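Local coordinates for protein RNA polymerase ECF-subfamily sigma factor (Streptomyces venezuelae, PDB 6DXO) that serves as an ECF sigma factor that directs RNA polymerase to specific promoters, probably for aerial mycelium formation, and is here bound in a complex with its anti-sigma factor, at residues Asp94-Leu99 with Cys106-Phe111; Arg122-Asn127 with Lys132-Arg137; Asp24-Tyr29 with Ser45-Arg50. All coordinates share one frame; numbering follows the deposited sequence.

Contact 1 (Asp94-Leu99 with Cys106-Phe111)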
loop_
_atom_site.group_PDB
_atom_site.type_symbol
_atom_site.label_atom_id
_atom_site.label_comp_id
_atom_site.label_asym_id
_atom_site.label_seq_id
_atom_site.Cartn_x
_atom_site.Cartn_y
_atom_site.Cartn_z
ATOM N N ASP A 94 -6.961 -12.927 -4.867
ATOM C CA ASP A 94 -6.003 -13.612 -4.004
ATOM C C ASP A 94 -5.383 -14.796 -4.754
ATOM O O ASP A 94 -4.266 -15.214 -4.466
ATOM C CB ASP A 94 -6.621 -14.028 -2.667
ATOM C CG ASP A 94 -7.498 -15.245 -2.783
ATOM O OD1 ASP A 94 -8.723 -15.084 -2.937
ATOM O OD2 ASP A 94 -6.962 -16.367 -2.709
ATOM N N ALA A 95 -6.110 -15.311 -5.740
ATOM C CA ALA A 95 -5.534 -16.273 -6.672
ATOM C C ALA A 95 -4.363 -15.640 -7.424
ATOM O O ALA A 95 -3.323 -16.266 -7.604
ATOM C CB ALA A 95 -6.588 -16.773 -7.645
ATOM N N VAL A 96 -4.525 -14.391 -7.853
ATOM C CA VAL A 96 -3.451 -13.695 -8.567
ATOM C C VAL A 96 -2.205 -13.548 -7.699
ATOM O O VAL A 96 -1.080 -13.683 -8.173
ATOM C CB VAL A 96 -3.887 -12.290 -9.060
ATOM C CG1 VAL A 96 -2.707 -11.566 -9.688
ATOM C CG2 VAL A 96 -5.046 -12.393 -10.037
ATOM N N ARG A 97 -2.411 -13.258 -6.415
ATOM C CA ARG A 97 -1.295 -13.066 -5.499
ATOM C C ARG A 97 -0.491 -14.351 -5.289
ATOM O O ARG A 97 0.632 -14.309 -4.797
ATOM C CB ARG A 97 -1.789 -12.514 -4.156
ATOM C CG ARG A 97 -1.931 -11.001 -4.121
ATOM C CD ARG A 97 -0.816 -10.360 -3.296
ATOM N NE ARG A 97 0.517 -10.690 -3.797
ATOM C CZ ARG A 97 1.650 -10.371 -3.177
ATOM N NH1 ARG A 97 1.615 -9.713 -2.028
ATOM N NH2 ARG A 97 2.819 -10.709 -3.703
ATOM N N ARG A 98 -1.067 -15.488 -5.678
ATOM C CA ARG A 98 -0.413 -16.789 -5.502
ATOM C C ARG A 98 0.484 -17.200 -6.676
ATOM O O ARG A 98 1.328 -18.088 -6.535
ATOM C CB ARG A 98 -1.448 -17.881 -5.218
ATOM C CG ARG A 98 -2.174 -17.726 -3.890
ATOM C CD ARG A 98 -3.065 -18.924 -3.618
ATOM N NE ARG A 98 -4.134 -19.038 -4.604
ATOM C CZ ARG A 98 -5.425 -18.906 -4.322
ATOM N NH1 ARG A 98 -5.809 -18.667 -3.077
ATOM N NH2 ARG A 98 -6.332 -19.024 -5.281
ATOM N N LEU A 99 0.303 -16.562 -7.831
ATOM C CA LEU A 99 1.139 -16.854 -8.995
ATOM C C LEU A 99 2.588 -16.521 -8.701
ATOM O O LEU A 99 2.876 -15.663 -7.867
ATOM C CB LEU A 99 0.677 -16.046 -10.214
ATOM C CG LEU A 99 -0.774 -16.205 -10.657
ATOM C CD1 LEU A 99 -1.133 -15.150 -11.703
ATOM C CD2 LEU A 99 -1.028 -17.613 -11.186
ATOM N N CYS A 106 2.865 -10.515 -15.199
ATOM C CA CYS A 106 2.278 -10.545 -16.537
ATOM C C CYS A 106 0.773 -10.257 -16.486
ATOM O O CYS A 106 0.275 -9.380 -17.190
ATOM C CB CYS A 106 2.548 -11.885 -17.235
ATOM S SG CYS A 106 2.122 -11.901 -19.003
ATOM N N VAL A 107 0.044 -10.982 -15.644
ATOM C CA VAL A 107 -1.401 -10.759 -15.546
ATOM C C VAL A 107 -1.739 -9.356 -15.026
ATOM O O VAL A 107 -2.721 -8.757 -15.440
ATOM C CB VAL A 107 -2.128 -11.827 -14.681
ATOM C CG1 VAL A 107 -1.983 -13.215 -15.289
ATOM C CG2 VAL A 107 -1.643 -11.795 -13.245
ATOM N N THR A 108 -0.922 -8.837 -14.118
ATOM C CA THR A 108 -1.168 -7.506 -13.556
ATOM C C THR A 108 -1.002 -6.431 -14.630
ATOM O O THR A 108 -1.883 -5.607 -14.847
ATOM C CB THR A 108 -0.223 -7.230 -12.394
ATOM O OG1 THR A 108 -0.423 -8.236 -11.388
ATOM C CG2 THR A 108 -0.507 -5.853 -11.785
ATOM N N LEU A 109 0.119 -6.469 -15.331
ATOM C CA LEU A 109 0.341 -5.515 -16.416
ATOM C C LEU A 109 -0.694 -5.646 -17.538
ATOM O O LEU A 109 -1.226 -4.643 -17.999
ATOM C CB LEU A 109 1.747 -5.677 -16.980
ATOM C CG LEU A 109 2.950 -5.307 -16.107
ATOM C CD1 LEU A 109 4.197 -5.920 -16.722
ATOM C CD2 LEU A 109 3.097 -3.812 -15.977
ATOM N N ARG A 110 -0.959 -6.873 -17.988
ATOM C CA ARG A 110 -1.869 -7.078 -19.130
ATOM C C ARG A 110 -3.327 -6.760 -18.814
ATOM O O ARG A 110 -4.027 -6.117 -19.610
ATOM C CB ARG A 110 -1.785 -8.519 -19.650
ATOM C CG ARG A 110 -0.492 -8.862 -20.359
ATOM C CD ARG A 110 -0.491 -8.382 -21.811
ATOM N NE ARG A 110 -1.427 -9.151 -22.624
ATOM C CZ ARG A 110 -2.491 -8.648 -23.239
ATOM N NH1 ARG A 110 -2.772 -7.354 -23.158
ATOM N NH2 ARG A 110 -3.276 -9.444 -23.946
ATOM N N PHE A 111 -3.794 -7.220 -17.660
ATOM C CA PHE A 111 -5.230 -7.214 -17.420
ATOM C C PHE A 111 -5.659 -6.216 -16.354
ATOM O O PHE A 111 -6.708 -5.598 -16.476
ATOM C CB PHE A 111 -5.718 -8.629 -17.115
ATOM C CG PHE A 111 -5.323 -9.630 -18.169
ATOM C CD1 PHE A 111 -4.538 -10.730 -17.844
ATOM C CD2 PHE A 111 -5.696 -9.442 -19.492
ATOM C CE1 PHE A 111 -4.157 -11.645 -18.819
ATOM C CE2 PHE A 111 -5.314 -10.356 -20.475
ATOM C CZ PHE A 111 -4.546 -11.456 -20.135
#

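Contact 2 (Arg122-Asn127 with Lys132-Arg137)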
loop_
_atom_site.group_PDB
_atom_site.type_symbol
_atom_site.label_atom_id
_atom_site.label_comp_id
_atom_site.label_asym_id
_atom_site.label_seq_id
_atom_site.Cartn_x
_atom_site.Cartn_y
_atom_site.Cartn_z
ATOM N N ARG A 122 7.870 -4.860 -23.341
ATOM C CA ARG A 122 8.858 -3.815 -23.074
ATOM C C ARG A 122 9.134 -3.665 -21.583
ATOM O O ARG A 122 10.293 -3.573 -21.168
ATOM C CB ARG A 122 8.436 -2.458 -23.647
ATOM C CG ARG A 122 8.068 -2.457 -25.114
ATOM C CD ARG A 122 9.244 -2.797 -26.021
ATOM N NE ARG A 122 8.857 -2.660 -27.423
ATOM C CZ ARG A 122 8.235 -3.605 -28.124
ATOM N NH1 ARG A 122 7.938 -4.771 -27.561
ATOM N NH2 ARG A 122 7.908 -3.383 -29.392
ATOM N N VAL A 123 8.073 -3.632 -20.773
ATOM C CA VAL A 123 8.229 -3.514 -19.320
ATOM C C VAL A 123 8.959 -4.696 -18.681
ATOM O O VAL A 123 9.787 -4.514 -17.772
ATOM C CB VAL A 123 6.856 -3.383 -18.629
ATOM C CG1 VAL A 123 7.008 -3.426 -17.090
ATOM C CG2 VAL A 123 6.171 -2.107 -19.080
ATOM N N MET A 124 8.637 -5.902 -19.137
ATOM C CA MET A 124 9.191 -7.112 -18.524
ATOM C C MET A 124 10.548 -7.528 -19.099
ATOM O O MET A 124 11.206 -8.419 -18.553
ATOM C CB MET A 124 8.195 -8.270 -18.620
ATOM C CG MET A 124 6.925 -8.043 -17.799
ATOM S SD MET A 124 5.864 -9.488 -17.676
ATOM C CE MET A 124 6.786 -10.493 -16.504
ATOM N N GLY A 125 10.957 -6.885 -20.185
ATOM C CA GLY A 125 12.221 -7.212 -20.823
ATOM C C GLY A 125 12.170 -8.571 -21.498
ATOM O O GLY A 125 13.145 -9.327 -21.494
ATOM N N LYS A 126 11.022 -8.880 -22.084
ATOM C CA LYS A 126 10.835 -10.134 -22.797
ATOM C C LYS A 126 10.319 -9.862 -24.206
ATOM O O LYS A 126 9.894 -8.755 -24.511
ATOM C CB LYS A 126 9.868 -11.029 -22.022
ATOM C CG LYS A 126 10.317 -11.270 -20.589
ATOM C CD LYS A 126 9.573 -12.406 -19.928
ATOM C CE LYS A 126 10.489 -13.141 -18.965
ATOM N NZ LYS A 126 9.872 -14.400 -18.469
ATOM N N ASN A 127 10.379 -10.861 -25.082
ATOM C CA ASN A 127 9.814 -10.691 -26.412
ATOM C C ASN A 127 8.336 -11.033 -26.396
ATOM O O ASN A 127 7.877 -11.765 -25.521
ATOM C CB ASN A 127 10.568 -11.543 -27.442
ATOM C CG ASN A 127 10.447 -13.025 -27.166
ATOM O OD1 ASN A 127 9.360 -13.595 -27.257
ATOM N ND2 ASN A 127 11.566 -13.659 -26.827
ATOM N N LYS A 132 3.198 -13.917 -24.889
ATOM C CA LYS A 132 2.026 -14.711 -25.237
ATOM C C LYS A 132 2.040 -16.055 -24.513
ATOM O O LYS A 132 1.008 -16.517 -24.030
ATOM C CB LYS A 132 1.915 -14.899 -26.748
ATOM C CG LYS A 132 1.481 -13.654 -27.485
ATOM C CD LYS A 132 1.395 -13.904 -28.982
ATOM C CE LYS A 132 1.210 -12.598 -29.736
ATOM N NZ LYS A 132 0.988 -12.826 -31.185
ATOM N N THR A 133 3.211 -16.685 -24.447
ATOM C CA THR A 133 3.349 -17.926 -23.698
ATOM C C THR A 133 3.059 -17.694 -22.214
ATOM O O THR A 133 2.327 -18.457 -21.579
ATOM C CB THR A 133 4.761 -18.512 -23.848
ATOM O OG1 THR A 133 4.986 -18.856 -25.221
ATOM C CG2 THR A 133 4.914 -19.759 -22.990
ATOM N N LEU A 134 3.636 -16.628 -21.674
ATOM C CA LEU A 134 3.548 -16.342 -20.245
ATOM C C LEU A 134 2.130 -16.045 -19.784
ATOM O O LEU A 134 1.703 -16.506 -18.721
ATOM C CB LEU A 134 4.483 -15.182 -19.885
ATOM C CG LEU A 134 4.590 -14.781 -18.415
ATOM C CD1 LEU A 134 4.807 -16.003 -17.523
ATOM C CD2 LEU A 134 5.709 -13.760 -18.233
ATOM N N GLN A 135 1.393 -15.269 -20.571
ATOM C CA GLN A 135 0.034 -14.926 -20.197
ATOM C C GLN A 135 -0.859 -16.151 -20.278
ATOM O O GLN A 135 -1.826 -16.274 -19.531
ATOM C CB GLN A 135 -0.514 -13.805 -21.079
ATOM C CG GLN A 135 -0.845 -14.218 -22.507
ATOM C CD GLN A 135 -1.334 -13.046 -23.320
ATOM O OE1 GLN A 135 -1.440 -11.928 -22.811
ATOM N NE2 GLN A 135 -1.644 -13.288 -24.586
ATOM N N TYR A 136 -0.525 -17.068 -21.186
ATOM C CA TYR A 136 -1.285 -18.299 -21.290
ATOM C C TYR A 136 -1.064 -19.170 -20.057
ATOM O O TYR A 136 -2.018 -19.678 -19.464
ATOM C CB TYR A 136 -0.946 -19.063 -22.581
ATOM C CG TYR A 136 -1.580 -20.432 -22.611
ATOM C CD1 TYR A 136 -2.958 -20.575 -22.720
ATOM C CD2 TYR A 136 -0.805 -21.580 -22.499
ATOM C CE1 TYR A 136 -3.549 -21.820 -22.728
ATOM C CE2 TYR A 136 -1.391 -22.836 -22.508
ATOM C CZ TYR A 136 -2.761 -22.947 -22.624
ATOM O OH TYR A 136 -3.353 -24.188 -22.631
ATOM N N ARG A 137 0.195 -19.328 -19.660
ATOM C CA ARG A 137 0.532 -20.175 -18.524
ATOM C C ARG A 137 -0.003 -19.567 -17.237
ATOM O O ARG A 137 -0.361 -20.282 -16.302
ATOM C CB ARG A 137 2.049 -20.375 -18.426
ATOM C CG ARG A 137 2.634 -21.238 -19.540
ATOM C CD ARG A 137 4.157 -21.230 -19.519
ATOM N NE ARG A 137 4.728 -22.145 -20.509
ATOM C CZ ARG A 137 6.014 -22.174 -20.850
ATOM N NH1 ARG A 137 6.876 -21.332 -20.294
ATOM N NH2 ARG A 137 6.441 -23.041 -21.758
#

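Contact 3 (Asp24-Tyr29 with Ser45-Arg50)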
loop_
_atom_site.group_PDB
_atom_site.type_symbol
_atom_site.label_atom_id
_atom_site.label_comp_id
_atom_site.label_asym_id
_atom_site.label_seq_id
_atom_site.Cartn_x
_atom_site.Cartn_y
_atom_site.Cartn_z
ATOM N N ASP A 24 2.944 3.103 1.485
ATOM C CA ASP A 24 4.411 3.017 1.588
ATOM C C ASP A 24 4.865 3.163 3.039
ATOM O O ASP A 24 5.823 2.526 3.482
ATOM C CB ASP A 24 5.097 4.075 0.723
ATOM C CG ASP A 24 5.041 3.750 -0.771
ATOM O OD1 ASP A 24 5.025 2.554 -1.143
ATOM O OD2 ASP A 24 5.040 4.700 -1.576
ATOM N N THR A 25 4.170 4.009 3.793
ATOM C CA THR A 25 4.508 4.173 5.206
ATOM C C THR A 25 4.235 2.903 6.001
ATOM O O THR A 25 5.054 2.522 6.847
ATOM C CB THR A 25 3.755 5.375 5.840
ATOM O OG1 THR A 25 4.041 6.573 5.094
ATOM C CG2 THR A 25 4.212 5.566 7.267
ATOM N N VAL A 26 3.088 2.260 5.759
ATOM C CA VAL A 26 2.759 0.998 6.430
ATOM C C VAL A 26 3.814 -0.035 6.059
ATOM O O VAL A 26 4.369 -0.729 6.915
ATOM C CB VAL A 26 1.340 0.493 6.076
ATOM C CG1 VAL A 26 1.138 -0.967 6.479
ATOM C CG2 VAL A 26 0.270 1.380 6.749
ATOM N N TYR A 27 4.110 -0.106 4.770
ATOM C CA TYR A 27 5.085 -1.096 4.284
ATOM C C TYR A 27 6.436 -0.910 4.952
ATOM O O TYR A 27 7.067 -1.884 5.392
ATOM C CB TYR A 27 5.194 -0.956 2.777
ATOM C CG TYR A 27 6.236 -1.823 2.115
ATOM C CD1 TYR A 27 6.031 -3.182 1.947
ATOM C CD2 TYR A 27 7.398 -1.257 1.622
ATOM C CE1 TYR A 27 7.014 -3.988 1.283
ATOM C CE2 TYR A 27 8.358 -2.025 0.963
ATOM C CZ TYR A 27 8.160 -3.379 0.808
ATOM O OH TYR A 27 9.125 -4.114 0.159
ATOM N N ARG A 28 6.886 0.332 5.037
ATOM C CA ARG A 28 8.180 0.631 5.651
ATOM C C ARG A 28 8.211 0.323 7.137
ATOM O O ARG A 28 9.217 -0.153 7.636
ATOM C CB ARG A 28 8.614 2.067 5.375
ATOM C CG ARG A 28 8.941 2.303 3.896
ATOM C CD ARG A 28 9.646 3.625 3.723
ATOM N NE ARG A 28 8.716 4.742 3.667
ATOM C CZ ARG A 28 8.264 5.266 2.530
ATOM N NH1 ARG A 28 8.662 4.770 1.370
ATOM N NH2 ARG A 28 7.419 6.285 2.556
ATOM N N TYR A 29 7.101 0.556 7.837
ATOM C CA TYR A 29 7.055 0.167 9.244
ATOM C C TYR A 29 7.229 -1.356 9.394
ATOM O O TYR A 29 8.000 -1.848 10.247
ATOM C CB TYR A 29 5.747 0.645 9.880
ATOM C CG TYR A 29 5.542 0.048 11.265
ATOM C CD1 TYR A 29 6.204 0.575 12.374
ATOM C CD2 TYR A 29 4.729 -1.071 11.446
ATOM C CE1 TYR A 29 6.020 0.020 13.658
ATOM C CE2 TYR A 29 4.552 -1.631 12.720
ATOM C CZ TYR A 29 5.210 -1.088 13.804
ATOM O OH TYR A 29 5.049 -1.661 15.055
ATOM N N SER A 45 -1.020 -5.546 2.936
ATOM C CA SER A 45 -2.357 -5.815 2.417
ATOM C C SER A 45 -3.312 -6.130 3.556
ATOM O O SER A 45 -4.388 -5.550 3.647
ATOM C CB SER A 45 -2.310 -6.988 1.438
ATOM O OG SER A 45 -3.612 -7.421 1.098
ATOM N N GLU A 46 -2.917 -7.048 4.435
ATOM C CA GLU A 46 -3.772 -7.379 5.584
ATOM C C GLU A 46 -4.098 -6.188 6.505
ATOM O O GLU A 46 -5.214 -6.098 7.037
ATOM C CB GLU A 46 -3.170 -8.525 6.393
ATOM C CG GLU A 46 -4.113 -9.074 7.460
ATOM C CD GLU A 46 -5.395 -9.653 6.865
ATOM O OE1 GLU A 46 -5.345 -10.176 5.728
ATOM O OE2 GLU A 46 -6.455 -9.585 7.530
ATOM N N THR A 47 -3.139 -5.285 6.694
ATOM C CA THR A 47 -3.353 -4.096 7.512
ATOM C C THR A 47 -4.490 -3.258 6.942
ATOM O O THR A 47 -5.420 -2.882 7.645
ATOM C CB THR A 47 -2.080 -3.236 7.622
ATOM O OG1 THR A 47 -1.070 -3.955 8.350
ATOM C CG2 THR A 47 -2.365 -1.925 8.320
ATOM N N PHE A 48 -4.413 -2.965 5.650
ATOM C CA PHE A 48 -5.486 -2.199 5.029
ATOM C C PHE A 48 -6.833 -2.928 5.025
ATOM O O PHE A 48 -7.894 -2.302 5.217
ATOM C CB PHE A 48 -5.087 -1.761 3.617
ATOM C CG PHE A 48 -4.133 -0.615 3.606
ATOM C CD1 PHE A 48 -2.750 -0.834 3.610
ATOM C CD2 PHE A 48 -4.604 0.688 3.618
ATOM C CE1 PHE A 48 -1.867 0.242 3.618
ATOM C CE2 PHE A 48 -3.727 1.767 3.611
ATOM C CZ PHE A 48 -2.352 1.550 3.614
ATOM N N LEU A 49 -6.800 -4.236 4.789
ATOM C CA LEU A 49 -8.039 -5.012 4.774
ATOM C C LEU A 49 -8.743 -4.989 6.132
ATOM O O LEU A 49 -9.979 -4.947 6.209
ATOM C CB LEU A 49 -7.784 -6.449 4.304
ATOM C CG LEU A 49 -7.596 -6.627 2.794
ATOM C CD1 LEU A 49 -7.173 -8.048 2.467
ATOM C CD2 LEU A 49 -8.884 -6.275 2.063
ATOM N N ARG A 50 -7.956 -5.000 7.206
ATOM C CA ARG A 50 -8.520 -4.950 8.547
ATOM C C ARG A 50 -9.144 -3.582 8.828
ATOM O O ARG A 50 -10.237 -3.497 9.390
ATOM C CB ARG A 50 -7.454 -5.286 9.595
ATOM C CG ARG A 50 -7.966 -5.359 11.011
ATOM C CD ARG A 50 -8.513 -6.738 11.324
ATOM N NE ARG A 50 -7.447 -7.725 11.479
ATOM C CZ ARG A 50 -6.920 -8.076 12.649
ATOM N NH1 ARG A 50 -7.365 -7.521 13.767
ATOM N NH2 ARG A 50 -5.954 -8.981 12.702
#

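Contact 1 (Asp94-Leu99 with Cys106-Phe111)
V107 of helix 101-112 meets both V96 and L99, and has the largest area buried in the contact. Its CG2 methyl does most of the work, lying 3.7 Å from V96 CG1 and also 3.7 Å from L99 CD1. With chi1 at -62°, this methyl is tucked between V107's own backbone N and carbonyl carbon, while CG1 points back beside the N and comes no nearer than 4.2 Å to L99 CD1. The two valines slip past each other in opposite directions, whereas L99 and V107 approach end-on, tip to tip. V96 belongs to the last turn of helix 89-98 and L99 to the turn behind it, where L99 N still bonds to V96 O at 3.2 Å. Helices 89-98 and 101-112 form a helical hairpin in the all-helical sigma region 4, joined by a short connection. Helix 128-144 adds a further layer, A138 packing on V107 and T141 on L99. T108 lies at the margin: its OG1 is 4.4 Å from V96 CG1, and that hydroxyl is hydrogen-bonded to Q104 O one turn earlier in its own helix. L99 O accepts a bond from Q104 NE2, which ties the turn to helix 101-112 beside the apolar cluster. Next to V96, R97 forms a salt bridge with D42, part of the probable polymerase core-binding motif in region 2, which links the two regions.

Contact 2 (Arg122-Asn127 with Lys132-Arg137)
M124 and L134 meet end to end, the CE methyl of M124 standing 3.9 Å from CD2 of L134. The methionine comes from the end of helix 117-124. Its chain runs out extended as far as the sulfur and then bends, chi3 75°, which swings the terminal methyl toward the leucine. L134 answers from helix 128-144 with CG anti to its backbone N (chi1 -177°), and it is the CD2 branch that faces the methionine. K126 is the second side chain to arrive at this branch: its NZ passes 4.2 Å from L134 CD2, a loose van der Waals approach, and the ammonium group finds its hydrogen bond at Q102 OE1 instead. Both M124 and K126 also touch I131, one turn before L134, while C106 and Q103 of helix 101-112 pack on the leucine. The result is a small, partly buried apolar cluster with the lysine ammonium at its border. Between the two touching residues of the first segment the backbone leaves the helix at G125, whose positive phi of 70° suits a glycine and turns the chain toward N127. There the next helix begins, with N127 as its N-cap, OD1 accepting a hydrogen bond from A130 N. A short helix, a glycine turn and a longer capped helix packed on each other in this way are characteristic of a helix-turn-helix, which in sigma region 4 generally serves to recognise the promoter -35 element.

Contact 3 (Asp24-Tyr29 with Ser45-Arg50)
V26 projects from helix 12-31 toward helix 37-53 and is met by two side chains, T47 and F48. Its two methyls divide the task. CG1, anti to the backbone N (chi1 165°), goes end to end with T47, lying 4.1 Å from T47 CG2; CG2 passes alongside the phenyl ring of F48, 4.0 Å from F48 CE1 and slanting to the ring plane. The F48 side chain leaves its helix pointing across the line to V26, and only the far end of its ring, CE1 and CZ, comes up to the valine. Y19 meets that ring edge-to-face, while Y22 and S23 also pack on F48. T47 keeps its hydroxyl busy along its own helix, where OG1 is hydrogen-bonded to L43 O, and its side chain touches A73 and L76 of helix 65-79. The junction lies in the helical bundle of sigma region 2, and S45 at the start of the second segment is part of its probable polymerase core-binding motif. Beyond these three residues the segments do not touch, and their outer faces turn to solvent or to the other chain of the complex: T25 is exposed, D24 OD1 forms a salt bridge with K63 of that chain and R28 NH1 a hydrogen bond with its P56 O. On helix 37-53, L49 packs on L70 of the partner chain, and E46 forms a salt bridge with R53 of its own helix.

Overall arrangement
From the N terminus, contact 3 comes first, closing the passage from helix 12-31 to helix 37-53 in region 2. Contact 1 closes the short turn between helices 89-98 and 101-112, and contact 2 the turn between helices 117-124 and 128-144. All three lie in series, none nested or crossing. Contacts 1 and 2 share region 4, their centres about 13 Å apart, and touch: L109 packs on V123 and M124, C106 on L134, and R110 NE lies 2.8 Å from Q135 OE1, a probable hydrogen bond. Contact 3 touches neither, its nearest atoms about 6 Å from contact 1 and about 17 Å from contact 2, and lies opposite them across the chain's centre.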